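Local coordinates for protein glucanase (Clostridium thermocellum, PDB 5GXX) that probably hydrolyses internal beta-1,4-glucosidic bonds of cellulose as a family 9 endoglucanase of the cellulosome, at residues P60-A65 and D97-C102; H119-W122 and E126-E129. The protein carries 1 engineered substitution. All coordinates share one frame; numbering follows the deposited sequence.

Interaction 1: residues P60-A65 and D97-C102; sequences PMAYSA and DYLVAC
In a Met-aromatic contact between helices 58-75 and 85-101, Met61 lays its thioether end obliquely against the CD1-CE1 side of the Tyr98 ring. SD stands 4.2 Å from the ring centroid, 45° off the ring normal, so the sulfur lies neither squarely over the face nor in the plane. Its nearest ring atom is Tyr98 CD1, at 3.4 Å. The terminal methyl lies further along the same side, toward the hydroxyl: Met61 CE comes within 3.3 Å of Tyr98 CE1. That reach depends on the bend at the thioether, chi3 -58°, in an otherwise extended chain, and the two side chains cross at about a right angle. Methionine suits the place because its flexible, polarisable end can settle against an aromatic ring. These two helices belong to the helical catalytic module of the family 9 hydrolases, an (alpha/alpha)6 barrel. On the tyrosine's side, Cys102 SG sits 3.4 Å above the ring plane, offset toward the rim, while the phenol oxygen is hydrogen-bonded to Asn58, at the start of the partner helix. A second, purely apolar touch joins Ala62 CB to Leu99 CD1 at 3.9 Å. Here a small residue lets the helices approach, with 7.4 Å between the CA atoms of Ala62 and Leu99, and the branched leucine spans what remains. Helix 142-158 packs on both, through Met148 against Ala62 and Ala151 against Leu99.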
# COMPACT_ATOMS: atom_id res chain seq x y z
N PRO A 60 -29.53 28.58 -8.76
CA PRO A 60 -30.72 27.83 -8.34
C PRO A 60 -31.14 28.10 -6.89
O PRO A 60 -32.31 27.92 -6.55
CB PRO A 60 -30.31 26.36 -8.52
CG PRO A 60 -28.79 26.41 -8.36
CD PRO A 60 -28.42 27.67 -9.08
N MET A 61 -30.23 28.54 -6.02
CA MET A 61 -30.63 28.80 -4.65
C MET A 61 -31.57 29.98 -4.61
O MET A 61 -32.64 29.92 -3.98
CB MET A 61 -29.44 29.07 -3.73
CG MET A 61 -29.81 28.89 -2.27
SD MET A 61 -28.73 29.70 -1.08
CE MET A 61 -27.12 28.99 -1.41
N ALA A 62 -31.18 31.05 -5.32
CA ALA A 62 -32.00 32.25 -5.35
C ALA A 62 -33.29 31.97 -6.11
O ALA A 62 -34.34 32.43 -5.69
CB ALA A 62 -31.21 33.40 -5.96
N TYR A 63 -33.23 31.18 -7.17
CA TYR A 63 -34.43 30.84 -7.94
C TYR A 63 -35.42 30.18 -7.00
O TYR A 63 -36.61 30.53 -6.97
CB TYR A 63 -34.11 29.92 -9.12
CG TYR A 63 -35.32 29.14 -9.60
CD1 TYR A 63 -36.19 29.70 -10.53
CD2 TYR A 63 -35.58 27.86 -9.10
CE1 TYR A 63 -37.32 29.00 -10.96
CE2 TYR A 63 -36.72 27.15 -9.53
CZ TYR A 63 -37.57 27.74 -10.45
OH TYR A 63 -38.69 27.08 -10.91
N SER A 64 -34.90 29.22 -6.23
CA SER A 64 -35.72 28.44 -5.30
C SER A 64 -36.36 29.37 -4.27
O SER A 64 -37.56 29.29 -4.00
CB SER A 64 -34.95 27.30 -4.61
OG SER A 64 -34.43 26.37 -5.55
N ALA A 65 -35.56 30.24 -3.67
CA ALA A 65 -36.10 31.23 -2.74
C ALA A 65 -37.17 32.12 -3.37
O ALA A 65 -38.21 32.35 -2.76
CB ALA A 65 -34.96 32.09 -2.18
N ASP A 97 -31.49 35.53 4.00
CA ASP A 97 -30.42 36.06 4.84
C ASP A 97 -29.05 35.79 4.22
O ASP A 97 -28.17 36.64 4.24
CB ASP A 97 -30.50 35.51 6.27
CG ASP A 97 -31.64 36.12 7.05
OD1 ASP A 97 -32.22 37.12 6.60
OD2 ASP A 97 -31.97 35.60 8.14
N TYR A 98 -28.88 34.59 3.68
CA TYR A 98 -27.68 34.21 2.95
C TYR A 98 -27.45 35.09 1.73
O TYR A 98 -26.33 35.55 1.54
CB TYR A 98 -27.66 32.70 2.62
CG TYR A 98 -26.61 32.31 1.59
CD1 TYR A 98 -26.91 32.32 0.23
CD2 TYR A 98 -25.33 31.93 1.97
CE1 TYR A 98 -25.97 31.95 -0.71
CE2 TYR A 98 -24.38 31.56 1.03
CZ TYR A 98 -24.70 31.59 -0.31
OH TYR A 98 -23.78 31.24 -1.27
N LEU A 99 -28.48 35.36 0.92
CA LEU A 99 -28.28 36.18 -0.27
C LEU A 99 -27.81 37.58 0.11
O LEU A 99 -26.92 38.13 -0.55
CB LEU A 99 -29.55 36.27 -1.11
CG LEU A 99 -30.11 34.94 -1.63
CD1 LEU A 99 -31.31 35.17 -2.54
CD2 LEU A 99 -29.01 34.16 -2.35
N VAL A 100 -28.38 38.14 1.18
CA VAL A 100 -27.90 39.41 1.74
C VAL A 100 -26.44 39.32 2.19
O VAL A 100 -25.64 40.22 1.90
CB VAL A 100 -28.82 39.93 2.87
CG1 VAL A 100 -28.23 41.14 3.63
CG2 VAL A 100 -30.15 40.36 2.29
N ALA A 101 -26.09 38.22 2.87
CA ALA A 101 -24.73 38.06 3.38
C ALA A 101 -23.68 37.91 2.29
O ALA A 101 -22.49 38.08 2.55
CB ALA A 101 -24.66 36.91 4.40
N CYS A 102 -24.11 37.61 1.07
CA CYS A 102 -23.21 37.47 -0.08
C CYS A 102 -22.75 38.80 -0.69
O CYS A 102 -21.88 38.80 -1.55
CB CYS A 102 -23.89 36.69 -1.20
SG CYS A 102 -24.00 34.92 -0.88

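Interaction 2: residues H119-W122 and E126-E129; sequences HKWW and EVIE
Trp121 presses the benzene half of its indole against Ile128, and this is the tight part of the contact. The closest approach is 3.4 Å, from Trp121 CZ3 to Ile128 CG1. Ile128 CD1 stays alongside, 3.7 Å from Trp121 CE3, and at the far corner Trp121 CH2 lies 3.8 Å from Ile128 CA, so the six-membered ring touches the isoleucine from CA to CD1. The indole and the isoleucine chain meet at a slant. An extended isoleucine, chi1 -163° and chi2 168°, offers a long aliphatic edge to a broad ring, a good match of shapes. Val127 makes the looser touch: its CG2 meets the ring at the edge, near the ring plane, 4.1 Å from Trp121 CH2. The fold element is a short loop connection in the family 9 catalytic region, which leads from the end of helix 115-120 across to the short helix 128-131. Tryptophan suits this buried place because its large carbon surface spans the distance between the two segments, yet it keeps one polar atom, NE1, whose hydrogen bond goes to the backbone oxygen of Ile543. Val127 packs on Ile543 as well. Away from this packing, Glu126 and Glu129 are partly exposed, their CB atoms directed away from segment 119-122. Glu126 forms a salt bridge with Arg35, and Glu129 accepts a hydrogen bond from the backbone of Asn41.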
# COMPACT_ATOMS: atom_id res chain seq x y z
N HIS A 119 -18.44 16.89 -5.51
CA HIS A 119 -19.16 15.72 -6.01
C HIS A 119 -18.33 14.45 -6.00
O HIS A 119 -18.88 13.35 -5.95
CB HIS A 119 -19.69 16.02 -7.42
CG HIS A 119 -20.77 17.05 -7.41
ND1 HIS A 119 -21.47 17.41 -8.54
CD2 HIS A 119 -21.29 17.79 -6.40
CE1 HIS A 119 -22.36 18.33 -8.23
NE2 HIS A 119 -22.28 18.57 -6.94
N LYS A 120 -17.01 14.59 -5.97
CA LYS A 120 -16.16 13.41 -5.98
C LYS A 120 -16.23 12.62 -4.66
O LYS A 120 -15.91 11.43 -4.62
CB LYS A 120 -14.72 13.84 -6.27
CG LYS A 120 -13.82 12.75 -6.78
CD LYS A 120 -12.46 13.35 -7.12
CE LYS A 120 -11.34 12.33 -7.02
NZ LYS A 120 -11.70 11.03 -7.65
N TRP A 121 -16.70 13.28 -3.60
CA TRP A 121 -16.71 12.70 -2.26
C TRP A 121 -18.15 12.46 -1.82
O TRP A 121 -19.02 13.30 -2.07
CB TRP A 121 -16.00 13.64 -1.28
CG TRP A 121 -16.01 13.19 0.16
CD1 TRP A 121 -15.21 12.24 0.73
CD2 TRP A 121 -16.85 13.68 1.20
NE1 TRP A 121 -15.50 12.11 2.07
CE2 TRP A 121 -16.51 12.99 2.38
CE3 TRP A 121 -17.87 14.64 1.25
CZ2 TRP A 121 -17.14 13.22 3.61
CZ3 TRP A 121 -18.49 14.88 2.47
CH2 TRP A 121 -18.12 14.18 3.63
N TRP A 122 -18.37 11.33 -1.15
CA TRP A 122 -19.69 10.90 -0.70
C TRP A 122 -19.63 10.79 0.83
O TRP A 122 -18.94 9.93 1.38
CB TRP A 122 -20.09 9.55 -1.33
CG TRP A 122 -21.57 9.28 -1.19
CD1 TRP A 122 -22.19 8.60 -0.18
CD2 TRP A 122 -22.61 9.75 -2.06
NE1 TRP A 122 -23.55 8.58 -0.39
CE2 TRP A 122 -23.84 9.29 -1.53
CE3 TRP A 122 -22.63 10.50 -3.24
CZ2 TRP A 122 -25.06 9.55 -2.15
CZ3 TRP A 122 -23.85 10.77 -3.85
CH2 TRP A 122 -25.04 10.32 -3.28
N GLU A 126 -21.64 17.44 7.90
CA GLU A 126 -20.99 17.87 9.13
C GLU A 126 -19.51 17.49 9.22
O GLU A 126 -18.78 18.03 10.07
CB GLU A 126 -21.72 17.31 10.34
CG GLU A 126 -23.15 17.82 10.57
CD GLU A 126 -24.20 17.16 9.69
OE1 GLU A 126 -23.90 16.18 8.96
OE2 GLU A 126 -25.35 17.66 9.72
N VAL A 127 -19.07 16.56 8.37
CA VAL A 127 -17.68 16.11 8.42
C VAL A 127 -16.87 16.48 7.17
O VAL A 127 -15.70 16.14 7.08
CB VAL A 127 -17.56 14.59 8.73
CG1 VAL A 127 -18.14 14.31 10.13
CG2 VAL A 127 -18.25 13.77 7.67
N ILE A 128 -17.46 17.21 6.23
CA ILE A 128 -16.78 17.49 4.94
C ILE A 128 -15.48 18.30 5.08
O ILE A 128 -14.58 18.16 4.25
CB ILE A 128 -17.73 18.12 3.88
CG1 ILE A 128 -17.12 18.00 2.47
CG2 ILE A 128 -18.02 19.57 4.22
CD1 ILE A 128 -18.10 18.33 1.35
N GLU A 129 -15.37 19.13 6.11
CA GLU A 129 -14.16 19.92 6.31
C GLU A 129 -12.94 19.09 6.70
O GLU A 129 -11.82 19.56 6.56
CB GLU A 129 -14.41 21.06 7.31
CG GLU A 129 -15.43 22.06 6.79
CD GLU A 129 -15.77 23.15 7.79
OE1 GLU A 129 -15.64 22.92 9.02
OE2 GLU A 129 -16.20 24.23 7.35

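Both contacts lie within the family 9 hydrolase region and follow one another along the chain: interaction 1 closes at Cys102 before interaction 2 opens at His119. Their centres are 22 Å apart and their nearest atoms about 10 Å, so they do not touch. The chain between them includes strand 108-112 and the start of helix 115-120. That strand is the middle one of a three-stranded antiparallel sheet with outer strands 56-57 and 136-139. Interaction 1 joins two long helices, whereas interaction 2 packs the two ends of a short loop against each other and also meets Ile543, between strands 527-534 and 549-557, where the helical catalytic region meets the beta-rich C-terminal part.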